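Local coordinates for nitrate transport protein (Parabacteroides distasonis, PDB 3HN0) that probably serves as the solute-binding component of an ABC transporter, capturing nitrate or another small solute and handing it to the membrane complex, at residues A21-N26 / R204-K209; L99-N104 / L125-N130; G133-G138 / A147-P152; Y213-I218 / L232-I237. One frame throughout, in Å; residues are numbered along the deposited sequence.

Contact 1 (A21-N26 / R204-K209)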
loop_
_atom_site.group_PDB
_atom_site.type_symbol
_atom_site.label_atom_id
_atom_site.label_comp_id
_atom_site.label_asym_id
_atom_site.label_seq_id
_atom_site.Cartn_x
_atom_site.Cartn_y
_atom_site.Cartn_z
ATOM N N ALA A 21 -14.304 18.340 1.221
ATOM C CA ALA A 21 -14.869 19.241 2.225
ATOM C C ALA A 21 -14.543 20.689 1.954
ATOM O O ALA A 21 -15.405 21.559 2.115
ATOM C CB ALA A 21 -14.420 18.840 3.659
ATOM N N ASP A 22 -13.296 20.968 1.585
ATOM C CA ASP A 22 -12.901 22.339 1.416
ATOM C C ASP A 22 -13.600 22.973 0.190
ATOM O O ASP A 22 -13.653 24.170 0.091
ATOM C CB ASP A 22 -11.411 22.542 1.305
ATOM C CG ASP A 22 -11.021 24.015 1.450
ATOM O OD1 ASP A 22 -11.387 24.617 2.473
ATOM O OD2 ASP A 22 -10.360 24.574 0.557
ATOM N N TRP A 23 -14.126 22.164 -0.710
ATOM C CA TRP A 23 -14.899 22.719 -1.845
ATOM C C TRP A 23 -16.297 23.167 -1.445
ATOM O O TRP A 23 -16.923 23.987 -2.121
ATOM C CB TRP A 23 -15.008 21.704 -2.959
ATOM C CG TRP A 23 -13.711 21.408 -3.734
ATOM C CD1 TRP A 23 -12.437 21.800 -3.410
ATOM C CD2 TRP A 23 -13.603 20.663 -4.937
ATOM N NE1 TRP A 23 -11.539 21.315 -4.355
ATOM C CE2 TRP A 23 -12.233 20.619 -5.296
ATOM C CE3 TRP A 23 -14.513 19.976 -5.730
ATOM C CZ2 TRP A 23 -11.789 19.929 -6.408
ATOM C CZ3 TRP A 23 -14.067 19.318 -6.832
ATOM C CH2 TRP A 23 -12.708 19.311 -7.167
ATOM N N LEU A 24 -16.802 22.632 -0.339
ATOM C CA LEU A 24 -18.050 23.138 0.235
ATOM C C LEU A 24 -17.774 24.403 0.965
ATOM O O LEU A 24 -18.516 25.386 0.846
ATOM C CB LEU A 24 -18.674 22.107 1.197
ATOM C CG LEU A 24 -19.274 20.903 0.512
ATOM C CD1 LEU A 24 -19.619 19.818 1.545
ATOM C CD2 LEU A 24 -20.536 21.344 -0.236
ATOM N N GLU A 25 -16.692 24.398 1.731
ATOM C CA GLU A 25 -16.300 25.564 2.501
ATOM C C GLU A 25 -15.959 26.742 1.592
ATOM O O GLU A 25 -16.425 27.843 1.826
ATOM C CB GLU A 25 -15.107 25.224 3.413
ATOM C CG GLU A 25 -14.646 26.383 4.340
ATOM C CD GLU A 25 -15.628 26.712 5.480
ATOM O OE1 GLU A 25 -16.550 25.911 5.779
ATOM O OE2 GLU A 25 -15.472 27.798 6.096
ATOM N N ASN A 26 -15.157 26.482 0.552
ATOM C CA ASN A 26 -14.540 27.502 -0.313
ATOM C C ASN A 26 -14.548 27.011 -1.759
ATOM O O ASN A 26 -13.523 26.534 -2.262
ATOM C CB ASN A 26 -13.084 27.715 0.079
ATOM C CG ASN A 26 -12.937 28.372 1.445
ATOM O OD1 ASN A 26 -13.323 29.523 1.634
ATOM N ND2 ASN A 26 -12.380 27.622 2.412
ATOM N N ARG A 204 -6.379 17.817 -5.143
ATOM C CA ARG A 204 -5.171 17.582 -4.346
ATOM C C ARG A 204 -5.093 18.543 -3.173
ATOM O O ARG A 204 -4.772 18.142 -2.076
ATOM C CB ARG A 204 -3.919 17.701 -5.186
ATOM C CG ARG A 204 -3.703 16.569 -6.112
ATOM C CD ARG A 204 -2.323 16.679 -6.900
ATOM N NE ARG A 204 -2.364 15.686 -7.965
ATOM C CZ ARG A 204 -2.683 15.907 -9.223
ATOM N NH1 ARG A 204 -2.770 17.132 -9.728
ATOM N NH2 ARG A 204 -2.807 14.883 -10.036
ATOM N N ALA A 205 -5.401 19.816 -3.394
ATOM C CA ALA A 205 -5.369 20.783 -2.333
ATOM C C ALA A 205 -6.395 20.488 -1.254
ATOM O O ALA A 205 -6.109 20.563 -0.038
ATOM C CB ALA A 205 -5.586 22.191 -2.912
ATOM N N SER A 206 -7.608 20.119 -1.693
ATOM C CA SER A 206 -8.694 19.802 -0.756
ATOM C C SER A 206 -8.351 18.559 0.068
ATOM O O SER A 206 -8.607 18.502 1.317
ATOM C CB SER A 206 -10.013 19.662 -1.500
ATOM O OG SER A 206 -11.108 19.470 -0.605
ATOM N N CYS A 207 -7.726 17.585 -0.592
ATOM C CA CYS A 207 -7.337 16.326 0.092
ATOM C C CYS A 207 -6.248 16.644 1.125
ATOM O O CYS A 207 -6.287 16.120 2.227
ATOM C CB CYS A 207 -6.807 15.273 -0.891
ATOM S SG CYS A 207 -8.121 14.510 -1.851
ATOM N N GLN A 208 -5.272 17.479 0.748
ATOM C CA GLN A 208 -4.174 17.870 1.630
ATOM C C GLN A 208 -4.698 18.588 2.870
ATOM O O GLN A 208 -4.239 18.358 4.003
ATOM C CB GLN A 208 -3.174 18.751 0.868
ATOM C CG GLN A 208 -1.987 19.178 1.681
ATOM C CD GLN A 208 -0.838 19.697 0.800
ATOM O OE1 GLN A 208 -0.586 20.890 0.749
ATOM N NE2 GLN A 208 -0.188 18.794 0.072
ATOM N N LYS A 209 -5.667 19.447 2.656
ATOM C CA LYS A 209 -6.251 20.195 3.726
ATOM C C LYS A 209 -6.962 19.283 4.715
ATOM O O LYS A 209 -6.862 19.523 5.890
ATOM C CB LYS A 209 -7.209 21.263 3.217
ATOM C CG LYS A 209 -7.615 22.213 4.338
ATOM C CD LYS A 209 -8.439 23.382 3.820
ATOM C CE LYS A 209 -8.797 24.420 4.879
ATOM N NZ LYS A 209 -9.483 25.622 4.234
HETATM O O HOH W 1 -11.214 18.743 2.368
HETATM O O HOH W 2 -9.528 27.140 1.106
#
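Asp22 and Lys209 form a salt bridge between helix 21-25 and helix 196-212, two helices packed crosswise in the α/β fold of this transport protein. The short axes come within 9.0 Å of each other and their directions differ by 102°, so the contact is confined to one small crossing point. Its tight side is built round Ser206, whose small side chain suits such a close crossing. Ser206 CB lies 3.6 Å from Trp23 NE1, while its OG approaches the backbone N of Asp22 in a weak hydrogen bond of 3.4 Å. The stronger partner of that hydroxyl is the carbonyl of Ala19, and the indole of Trp23 is buried further against Val35 and Val37 of strand 33-40.

The other side is looser and wetter. Lys209 holds its chain extended, with CG anti to the backbone N (chi1 -169°), which carries NZ across the end of Asp22 to within 2.8 Å of OD1. Asn26 ND2 also donates to Asp22 OD1, at 3.2 Å, and the two donors arrive from opposite faces of the carboxylate. This double grip suits an aspartate, whose charge matches the lysine and whose short chain stays near its own helix. Were Asp22 replaced by an alanine, the Lys209 ammonium would probably lose its acidic mate and the Asn26 amide would be freer to turn. One water accepts from Asp22 N and probably bridges it to Ser206 O; another, on the solvent side, donates to Asp22 OD2 at 2.8 Å and accepts a weak bond from Lys209 NZ.

Contact 2 (L99-N104 / L125-N130)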
loop_
_atom_site.group_PDB
_atom_site.type_symbol
_atom_site.label_atom_id
_atom_site.label_comp_id
_atom_site.label_asym_id
_atom_site.label_seq_id
_atom_site.Cartn_x
_atom_site.Cartn_y
_atom_site.Cartn_z
ATOM N N LEU A 99 -19.916 -12.739 11.294
ATOM C CA LEU A 99 -19.394 -11.489 10.808
ATOM C C LEU A 99 -20.451 -10.824 9.964
ATOM O O LEU A 99 -20.861 -11.347 8.924
ATOM C CB LEU A 99 -18.106 -11.704 9.994
ATOM C CG LEU A 99 -17.498 -10.522 9.242
ATOM C CD1 LEU A 99 -17.234 -9.410 10.186
ATOM C CD2 LEU A 99 -16.197 -11.001 8.532
ATOM N N TYR A 100 -20.916 -9.673 10.418
ATOM C CA TYR A 100 -21.972 -8.980 9.723
ATOM C C TYR A 100 -21.385 -8.061 8.685
ATOM O O TYR A 100 -20.510 -7.243 8.998
ATOM C CB TYR A 100 -22.836 -8.185 10.687
ATOM C CG TYR A 100 -23.794 -9.036 11.463
ATOM C CD1 TYR A 100 -23.359 -9.810 12.518
ATOM C CD2 TYR A 100 -25.151 -9.085 11.122
ATOM C CE1 TYR A 100 -24.272 -10.635 13.246
ATOM C CE2 TYR A 100 -26.045 -9.853 11.836
ATOM C CZ TYR A 100 -25.601 -10.623 12.888
ATOM O OH TYR A 100 -26.500 -11.407 13.588
ATOM N N VAL A 101 -21.928 -8.167 7.466
ATOM C CA VAL A 101 -21.438 -7.465 6.300
ATOM C C VAL A 101 -22.590 -6.720 5.623
ATOM O O VAL A 101 -23.649 -7.295 5.368
ATOM C CB VAL A 101 -20.815 -8.510 5.291
ATOM C CG1 VAL A 101 -20.312 -7.821 4.060
ATOM C CG2 VAL A 101 -19.709 -9.326 5.976
ATOM N N PHE A 102 -22.388 -5.441 5.360
ATOM C CA PHE A 102 -23.355 -4.652 4.638
ATOM C C PHE A 102 -23.041 -4.730 3.108
ATOM O O PHE A 102 -22.007 -5.235 2.697
ATOM C CB PHE A 102 -23.359 -3.212 5.153
ATOM C CG PHE A 102 -22.078 -2.464 4.881
ATOM C CD1 PHE A 102 -20.984 -2.561 5.767
ATOM C CD2 PHE A 102 -21.949 -1.662 3.756
ATOM C CE1 PHE A 102 -19.793 -1.889 5.504
ATOM C CE2 PHE A 102 -20.763 -0.964 3.511
ATOM C CZ PHE A 102 -19.673 -1.104 4.375
ATOM N N GLY A 103 -23.968 -4.263 2.285
ATOM C CA GLY A 103 -23.761 -4.236 0.838
ATOM C C GLY A 103 -23.504 -5.575 0.175
ATOM O O GLY A 103 -22.643 -5.695 -0.709
ATOM N N ASN A 104 -24.277 -6.588 0.566
ATOM C CA ASN A 104 -24.215 -7.882 -0.070
ATOM C C ASN A 104 -24.097 -7.754 -1.589
ATOM O O ASN A 104 -24.858 -7.014 -2.179
ATOM C CB ASN A 104 -25.457 -8.727 0.254
ATOM C CG ASN A 104 -25.441 -10.056 -0.475
ATOM O OD1 ASN A 104 -26.037 -10.198 -1.548
ATOM N ND2 ASN A 104 -24.712 -11.010 0.065
ATOM N N LEU A 125 -20.667 -15.457 7.426
ATOM C CA LEU A 125 -21.104 -14.124 6.997
ATOM C C LEU A 125 -22.602 -13.953 7.219
ATOM O O LEU A 125 -23.376 -14.837 6.926
ATOM C CB LEU A 125 -20.719 -13.876 5.548
ATOM C CG LEU A 125 -19.206 -13.951 5.311
ATOM C CD1 LEU A 125 -18.880 -13.858 3.811
ATOM C CD2 LEU A 125 -18.482 -12.856 6.100
ATOM N N ASN A 126 -23.007 -12.834 7.790
ATOM C CA ASN A 126 -24.402 -12.561 7.982
ATOM C C ASN A 126 -24.779 -11.267 7.294
ATOM O O ASN A 126 -24.220 -10.214 7.578
ATOM C CB ASN A 126 -24.703 -12.507 9.467
ATOM C CG ASN A 126 -26.195 -12.497 9.765
ATOM O OD1 ASN A 126 -26.990 -11.805 9.100
ATOM N ND2 ASN A 126 -26.580 -13.256 10.788
ATOM N N TYR A 127 -25.751 -11.371 6.387
ATOM C CA TYR A 127 -26.170 -10.278 5.534
ATOM C C TYR A 127 -27.534 -9.730 5.977
ATOM O O TYR A 127 -28.218 -9.041 5.219
ATOM C CB TYR A 127 -26.225 -10.760 4.080
ATOM C CG TYR A 127 -24.900 -11.188 3.496
ATOM C CD1 TYR A 127 -23.885 -10.254 3.256
ATOM C CD2 TYR A 127 -24.643 -12.532 3.189
ATOM C CE1 TYR A 127 -22.638 -10.654 2.717
ATOM C CE2 TYR A 127 -23.439 -12.931 2.649
ATOM C CZ TYR A 127 -22.430 -11.987 2.416
ATOM O OH TYR A 127 -21.267 -12.430 1.843
ATOM N N ALA A 128 -27.871 -9.963 7.233
ATOM C CA ALA A 128 -29.116 -9.467 7.826
ATOM C C ALA A 128 -29.259 -7.949 7.702
ATOM O O ALA A 128 -30.368 -7.453 7.568
ATOM C CB ALA A 128 -29.228 -9.917 9.296
ATOM N N PHE A 129 -28.150 -7.213 7.737
ATOM C CA PHE A 129 -28.189 -5.763 7.683
ATOM C C PHE A 129 -27.513 -5.288 6.398
ATOM O O PHE A 129 -26.321 -5.508 6.217
ATOM C CB PHE A 129 -27.461 -5.191 8.910
ATOM C CG PHE A 129 -28.111 -5.572 10.243
ATOM C CD1 PHE A 129 -29.430 -5.226 10.506
ATOM C CD2 PHE A 129 -27.399 -6.256 11.220
ATOM C CE1 PHE A 129 -30.033 -5.575 11.719
ATOM C CE2 PHE A 129 -27.989 -6.608 12.425
ATOM C CZ PHE A 129 -29.305 -6.263 12.678
ATOM N N ASN A 130 -28.240 -4.605 5.521
ATOM C CA ASN A 130 -27.658 -4.249 4.213
ATOM C C ASN A 130 -26.874 -2.950 4.228
ATOM O O ASN A 130 -26.109 -2.683 3.287
ATOM C CB ASN A 130 -28.713 -4.212 3.099
ATOM C CG ASN A 130 -28.085 -4.194 1.706
ATOM O OD1 ASN A 130 -28.301 -3.271 0.935
ATOM N ND2 ASN A 130 -27.274 -5.183 1.410
HETATM O O HOH W 3 -25.414 -7.119 3.270
HETATM O O HOH W 4 -26.500 -5.264 -1.350
#
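Leu99 and Tyr100 pair in parallel with Leu125 and Asn126, the two strands of a β-α-β unit whose connection is helix 107-119. Asn126 N donates to Leu99 O at 2.8 Å, and Val101 N donates to Asn126 O at 3.1 Å. Past the strands the chains stay together through Gly103 N, which donates to Asn130 O; the positive phi of Gly103 (59°) favours glycine.

On one sheet face Leu125 CD2 touches Leu99 CD2, and it also meets Val101 CG2 just past the strand, branched groups that give apolar surface. On the other, Asn126 has CG anti to the backbone N (chi1 -169°), which lays its amide along the Tyr100 ring, their planes 18° apart, with CB over the ring centre in a CH-pi contact. The Asn126 OD1 meanwhile accepts from Ala128 N in an Asx turn, which holds the amide in place. Phe129 adds its CD2, 3.6 Å from Tyr100 CD2. A serine in place of Tyr100 would probably open a gap beneath Asn126 and deprive Phe129 of its aromatic neighbour.

Tyr127, its hydroxyl hydrogen-bonded to Asp109, receives the Asn104 amide steeply inclined over one face: ND2 stands 3.1 Å above the ring plane, over its centre.

Contact 3 (G133-G138 / A147-P152)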
loop_
_atom_site.group_PDB
_atom_site.type_symbol
_atom_site.label_atom_id
_atom_site.label_comp_id
_atom_site.label_asym_id
_atom_site.label_seq_id
_atom_site.Cartn_x
_atom_site.Cartn_y
_atom_site.Cartn_z
ATOM N N GLY A 133 -25.169 1.741 8.605
ATOM C CA GLY A 133 -25.929 2.327 9.717
ATOM C C GLY A 133 -26.677 1.262 10.500
ATOM O O GLY A 133 -26.746 1.312 11.724
ATOM N N GLU A 134 -27.215 0.274 9.780
ATOM C CA GLU A 134 -27.946 -0.813 10.400
ATOM C C GLU A 134 -27.040 -1.741 11.198
ATOM O O GLU A 134 -27.419 -2.176 12.294
ATOM C CB GLU A 134 -28.697 -1.633 9.376
ATOM C CG GLU A 134 -29.994 -0.878 8.906
ATOM C CD GLU A 134 -30.588 -1.462 7.626
ATOM O OE1 GLU A 134 -29.879 -2.150 6.879
ATOM O OE2 GLU A 134 -31.779 -1.200 7.351
ATOM N N ILE A 135 -25.879 -2.034 10.633
ATOM C CA ILE A 135 -24.828 -2.796 11.320
ATOM C C ILE A 135 -24.403 -2.085 12.603
ATOM O O ILE A 135 -24.248 -2.734 13.634
ATOM C CB ILE A 135 -23.608 -3.066 10.436
ATOM C CG1 ILE A 135 -23.978 -4.127 9.379
ATOM C CG2 ILE A 135 -22.397 -3.590 11.303
ATOM C CD1 ILE A 135 -22.883 -4.523 8.477
ATOM N N THR A 136 -24.224 -0.768 12.534
ATOM C CA THR A 136 -23.792 0.008 13.717
ATOM C C THR A 136 -24.830 -0.150 14.822
ATOM O O THR A 136 -24.517 -0.421 15.980
ATOM C CB THR A 136 -23.592 1.498 13.359
ATOM O OG1 THR A 136 -22.580 1.613 12.331
ATOM C CG2 THR A 136 -23.169 2.303 14.595
ATOM N N GLN A 137 -26.091 0.029 14.458
ATOM C CA GLN A 137 -27.154 -0.121 15.420
ATOM C C GLN A 137 -27.178 -1.549 15.996
ATOM O O GLN A 137 -27.416 -1.735 17.186
ATOM C CB GLN A 137 -28.467 0.248 14.712
ATOM C CG GLN A 137 -29.627 0.075 15.531
ATOM C CD GLN A 137 -29.478 0.856 16.766
ATOM O OE1 GLN A 137 -28.956 1.983 16.727
ATOM N NE2 GLN A 137 -29.850 0.258 17.895
ATOM N N GLY A 138 -27.000 -2.566 15.144
ATOM C CA GLY A 138 -26.935 -3.952 15.573
ATOM C C GLY A 138 -25.812 -4.175 16.580
ATOM O O GLY A 138 -25.972 -4.908 17.535
ATOM N N ALA A 147 -18.042 -7.241 12.737
ATOM C CA ALA A 147 -18.567 -6.575 11.580
ATOM C C ALA A 147 -17.485 -5.867 10.801
ATOM O O ALA A 147 -16.363 -5.707 11.266
ATOM C CB ALA A 147 -19.664 -5.559 12.016
ATOM N N VAL A 148 -17.861 -5.493 9.587
ATOM C CA VAL A 148 -17.060 -4.586 8.799
ATOM C C VAL A 148 -17.774 -3.252 8.676
ATOM O O VAL A 148 -18.987 -3.203 8.489
ATOM C CB VAL A 148 -16.716 -5.147 7.415
ATOM C CG1 VAL A 148 -15.687 -6.283 7.537
ATOM C CG2 VAL A 148 -17.952 -5.559 6.685
ATOM N N LEU A 149 -16.994 -2.172 8.796
ATOM C CA LEU A 149 -17.508 -0.789 8.734
ATOM C C LEU A 149 -16.487 0.152 8.116
ATOM O O LEU A 149 -15.303 -0.046 8.238
ATOM C CB LEU A 149 -17.856 -0.256 10.142
ATOM C CG LEU A 149 -19.073 -0.839 10.839
ATOM C CD1 LEU A 149 -19.126 -0.339 12.314
ATOM C CD2 LEU A 149 -20.383 -0.561 10.157
ATOM N N GLY A 150 -16.997 1.239 7.545
ATOM C CA GLY A 150 -16.212 2.418 7.165
ATOM C C GLY A 150 -16.767 3.644 7.884
ATOM O O GLY A 150 -17.730 3.551 8.628
ATOM N N GLU A 151 -16.144 4.791 7.661
ATOM C CA GLU A 151 -16.473 6.006 8.379
ATOM C C GLU A 151 -17.705 6.661 7.808
ATOM O O GLU A 151 -17.903 6.570 6.631
ATOM C CB GLU A 151 -15.294 6.939 8.299
ATOM C CG GLU A 151 -14.052 6.375 9.018
ATOM C CD GLU A 151 -14.202 6.350 10.514
ATOM O OE1 GLU A 151 -15.263 6.755 11.075
ATOM O OE2 GLU A 151 -13.253 5.915 11.152
ATOM N N PRO A 152 -18.505 7.360 8.638
ATOM C CA PRO A 152 -18.360 7.701 10.049
ATOM C C PRO A 152 -18.874 6.606 10.991
ATOM O O PRO A 152 -18.675 6.679 12.235
ATOM C CB PRO A 152 -19.244 8.946 10.168
ATOM C CG PRO A 152 -20.289 8.719 9.231
ATOM C CD PRO A 152 -19.728 7.982 8.071
#
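Within 133-138, Ile135 is the first residue to touch 147-152, and it meets Ala147, Val148 and Leu149. Its CG2 branch, anti to the backbone N, points at the strand and comes within 3.4 Å of Ala147 CB. That is tighter than usual for two methyl carbons, and it suits alanine at this position, since little more than a methyl group fits under the isoleucine. The same CG2 also touches Leu149 CD2 at 3.8 Å, the two side chains sliding past each other in opposite directions. The other branch of Ile135 ends in CD1, 4.1 Å from Val148 O. This carbonyl is buried, has no polar partner in the model and has the Phe102 ring close by as well; the Val148 side chain itself points away from the helix.

Thr136 follows. Its OG1 lies 3.8 Å from Leu149 CD2, the threonine and leucine side chains crossing at about a right angle. A hydroxyl is tolerated in this buried place because it bonds back to Ala132 O, one turn earlier in the helix, while the side chain also touches helix 153-160.

The two axes approach to 9.0 Å, and their directions differ by 133°. Alternation along the strand sends Ala147 and Leu149 to the helix side and Val148 to the other, while the branched residues of the helix fill the layer between. This is the helix-on-sheet packing of α/β proteins: helix 132-141 covers strand 146-149, which pairs with strand 87-90 and is also bonded through its backbone to Tyr100 of strand 99-100.

Contact 4 (Y213-I218 / L232-I237)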
loop_
_atom_site.group_PDB
_atom_site.type_symbol
_atom_site.label_atom_id
_atom_site.label_comp_id
_atom_site.label_asym_id
_atom_site.label_seq_id
_atom_site.Cartn_x
_atom_site.Cartn_y
_atom_site.Cartn_z
ATOM N N TYR A 213 -5.319 19.598 8.239
ATOM C CA TYR A 213 -6.199 20.381 9.090
ATOM C C TYR A 213 -7.484 19.608 9.367
ATOM O O TYR A 213 -8.586 20.013 8.973
ATOM C CB TYR A 213 -6.477 21.764 8.457
ATOM C CG TYR A 213 -5.188 22.525 8.315
ATOM C CD1 TYR A 213 -4.638 23.204 9.410
ATOM C CD2 TYR A 213 -4.482 22.546 7.106
ATOM C CE1 TYR A 213 -3.424 23.856 9.311
ATOM C CE2 TYR A 213 -3.244 23.208 7.003
ATOM C CZ TYR A 213 -2.735 23.866 8.113
ATOM O OH TYR A 213 -1.523 24.547 8.040
ATOM N N PRO A 214 -7.349 18.459 10.029
ATOM C CA PRO A 214 -8.570 17.639 10.224
ATOM C C PRO A 214 -9.624 18.277 11.094
ATOM O O PRO A 214 -10.830 18.152 10.825
ATOM C CB PRO A 214 -8.019 16.314 10.809
ATOM C CG PRO A 214 -6.717 16.733 11.486
ATOM C CD PRO A 214 -6.149 17.778 10.526
ATOM N N LYS A 215 -9.232 18.981 12.146
ATOM C CA LYS A 215 -10.246 19.545 13.006
ATOM C C LYS A 215 -11.053 20.610 12.268
ATOM O O LYS A 215 -12.244 20.679 12.398
ATOM C CB LYS A 215 -9.589 20.138 14.258
ATOM C CG LYS A 215 -8.860 19.123 15.114
ATOM C CD LYS A 215 -8.560 19.744 16.520
ATOM C CE LYS A 215 -7.277 19.208 17.152
ATOM N NZ LYS A 215 -7.103 17.736 16.942
ATOM N N GLU A 216 -10.372 21.427 11.467
ATOM C CA GLU A 216 -11.030 22.470 10.695
ATOM C C GLU A 216 -11.927 21.866 9.627
ATOM O O GLU A 216 -12.983 22.380 9.332
ATOM C CB GLU A 216 -9.958 23.368 10.046
ATOM C CG GLU A 216 -9.152 24.163 11.076
ATOM C CD GLU A 216 -7.863 23.473 11.680
ATOM O OE1 GLU A 216 -7.626 22.243 11.568
ATOM O OE2 GLU A 216 -7.070 24.208 12.319
ATOM N N THR A 217 -11.475 20.758 9.064
ATOM C CA THR A 217 -12.235 20.014 8.037
ATOM C C THR A 217 -13.534 19.490 8.660
ATOM O O THR A 217 -14.610 19.694 8.119
ATOM C CB THR A 217 -11.379 18.902 7.449
ATOM O OG1 THR A 217 -10.211 19.473 6.839
ATOM C CG2 THR A 217 -12.164 18.034 6.404
ATOM N N ILE A 218 -13.414 18.846 9.827
ATOM C CA ILE A 218 -14.554 18.328 10.519
ATOM C C ILE A 218 -15.543 19.435 10.869
ATOM O O ILE A 218 -16.749 19.304 10.664
ATOM C CB ILE A 218 -14.124 17.547 11.792
ATOM C CG1 ILE A 218 -13.380 16.254 11.385
ATOM C CG2 ILE A 218 -15.353 17.224 12.677
ATOM C CD1 ILE A 218 -12.563 15.584 12.476
ATOM N N LEU A 232 -17.279 12.501 13.426
ATOM C CA LEU A 232 -15.902 12.328 13.011
ATOM C C LEU A 232 -14.941 12.964 14.014
ATOM O O LEU A 232 -15.247 14.017 14.629
ATOM C CB LEU A 232 -15.662 12.981 11.670
ATOM C CG LEU A 232 -16.379 12.483 10.408
ATOM C CD1 LEU A 232 -16.011 13.412 9.275
ATOM C CD2 LEU A 232 -15.950 11.072 10.075
ATOM N N THR A 233 -13.761 12.340 14.136
ATOM C CA THR A 233 -12.640 12.886 14.864
ATOM C C THR A 233 -11.399 12.848 13.928
ATOM O O THR A 233 -11.459 12.254 12.843
ATOM C CB THR A 233 -12.327 12.056 16.136
ATOM O OG1 THR A 233 -11.760 10.802 15.747
ATOM C CG2 THR A 233 -13.569 11.878 17.000
ATOM N N PRO A 234 -10.304 13.511 14.311
ATOM C CA PRO A 234 -9.120 13.395 13.459
ATOM C C PRO A 234 -8.687 11.963 13.207
ATOM O O PRO A 234 -8.222 11.678 12.120
ATOM C CB PRO A 234 -8.065 14.220 14.211
ATOM C CG PRO A 234 -8.895 15.265 14.865
ATOM C CD PRO A 234 -10.128 14.571 15.317
ATOM N N LYS A 235 -8.889 11.042 14.157
ATOM C CA LYS A 235 -8.576 9.628 13.880
ATOM C C LYS A 235 -9.442 9.027 12.776
ATOM O O LYS A 235 -8.974 8.239 11.981
ATOM C CB LYS A 235 -8.653 8.781 15.139
ATOM C CG LYS A 235 -7.421 8.939 16.022
ATOM C CD LYS A 235 -7.452 7.923 17.161
ATOM C CE LYS A 235 -6.649 8.379 18.389
ATOM N NZ LYS A 235 -5.246 8.728 18.043
ATOM N N SER A 236 -10.691 9.485 12.669
ATOM C CA SER A 236 -11.598 9.052 11.615
ATOM C C SER A 236 -11.000 9.463 10.271
ATOM O O SER A 236 -10.954 8.686 9.339
ATOM C CB SER A 236 -12.977 9.713 11.751
ATOM O OG SER A 236 -13.469 9.683 13.097
ATOM N N ILE A 237 -10.555 10.701 10.191
ATOM C CA ILE A 237 -9.940 11.180 8.934
ATOM C C ILE A 237 -8.703 10.377 8.578
ATOM O O ILE A 237 -8.555 9.935 7.442
ATOM C CB ILE A 237 -9.672 12.674 8.999
ATOM C CG1 ILE A 237 -11.024 13.392 8.963
ATOM C CG2 ILE A 237 -8.793 13.110 7.816
ATOM C CD1 ILE A 237 -10.918 14.904 8.859
#
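The rings of Pro214 and Pro234 meet crosswise, at about a right angle, where the first turns of helix 214-223 and helix 234-240 come together. Pro214 CG lies 3.9 Å from Pro234 CB. Proline suits the first turn of a helix, where its lack of an N-H costs no helical hydrogen bond, and here both rings also serve as compact apolar surface. Tyr213, just before the first helix, turns its side chain away at CB and takes no part in this meeting; Glu216 OE1 lies in the plane of its ring, at the edge.

Each helix start is secured by polar groups of its own. Tyr213 O, at one N-cap position, accepts from both the backbone N and the hydroxyl of Thr217, the latter at 2.7 Å. At the other, Thr233 and Ser236 form a capping box: Thr233 N donates to Ser236 OG in an almost straight bond (173°), and Thr233 OG1 accepts a weak one from Lys235 N. Threonine and serine fit here because their short hydroxyls reach back to the backbone.

Between the helices the contact is apolar. Ile237 CD1 touches both Pro214 CB and Ile218 CG1, 3.8 Å from each, and Ile18 of helix 16-19 adds to the same cluster. Toward the exposed side, Lys215 bends its chain over Pro234, leaving NZ 3.7 Å from Pro234 CG. Ile218 has the largest share of the burial. Its CG1 is anti to the carbonyl carbon (chi1 -68°), a setting that directs CD1 at the other segment's backbone, where it lies 3.3 Å from Thr233 C.

How the contacts relate
Along the chain, contact 1 closes the longest loop, and contacts 2 and 3 are nested within it; contact 4 follows. Contacts 2 and 3 are neighbours, their centres about 10 Å apart, and Tyr100 O and Val148 N probably share a hydrogen bond, tying the two-stranded parallel sheet to strand 146-149. Contacts 1 and 4, centres about 13 Å apart, meet where helix 196-212 runs into helix 214-223, and Ala21 packs on Thr217. Contacts 1 and 2 lie on opposite sides of the chain's centre, their own centres about 33 Å apart. Contact 3 reaches contact 4 through Pro152 on Leu232, so the set spans both halves of a fold consistent with a two-lobed solute-binding protein.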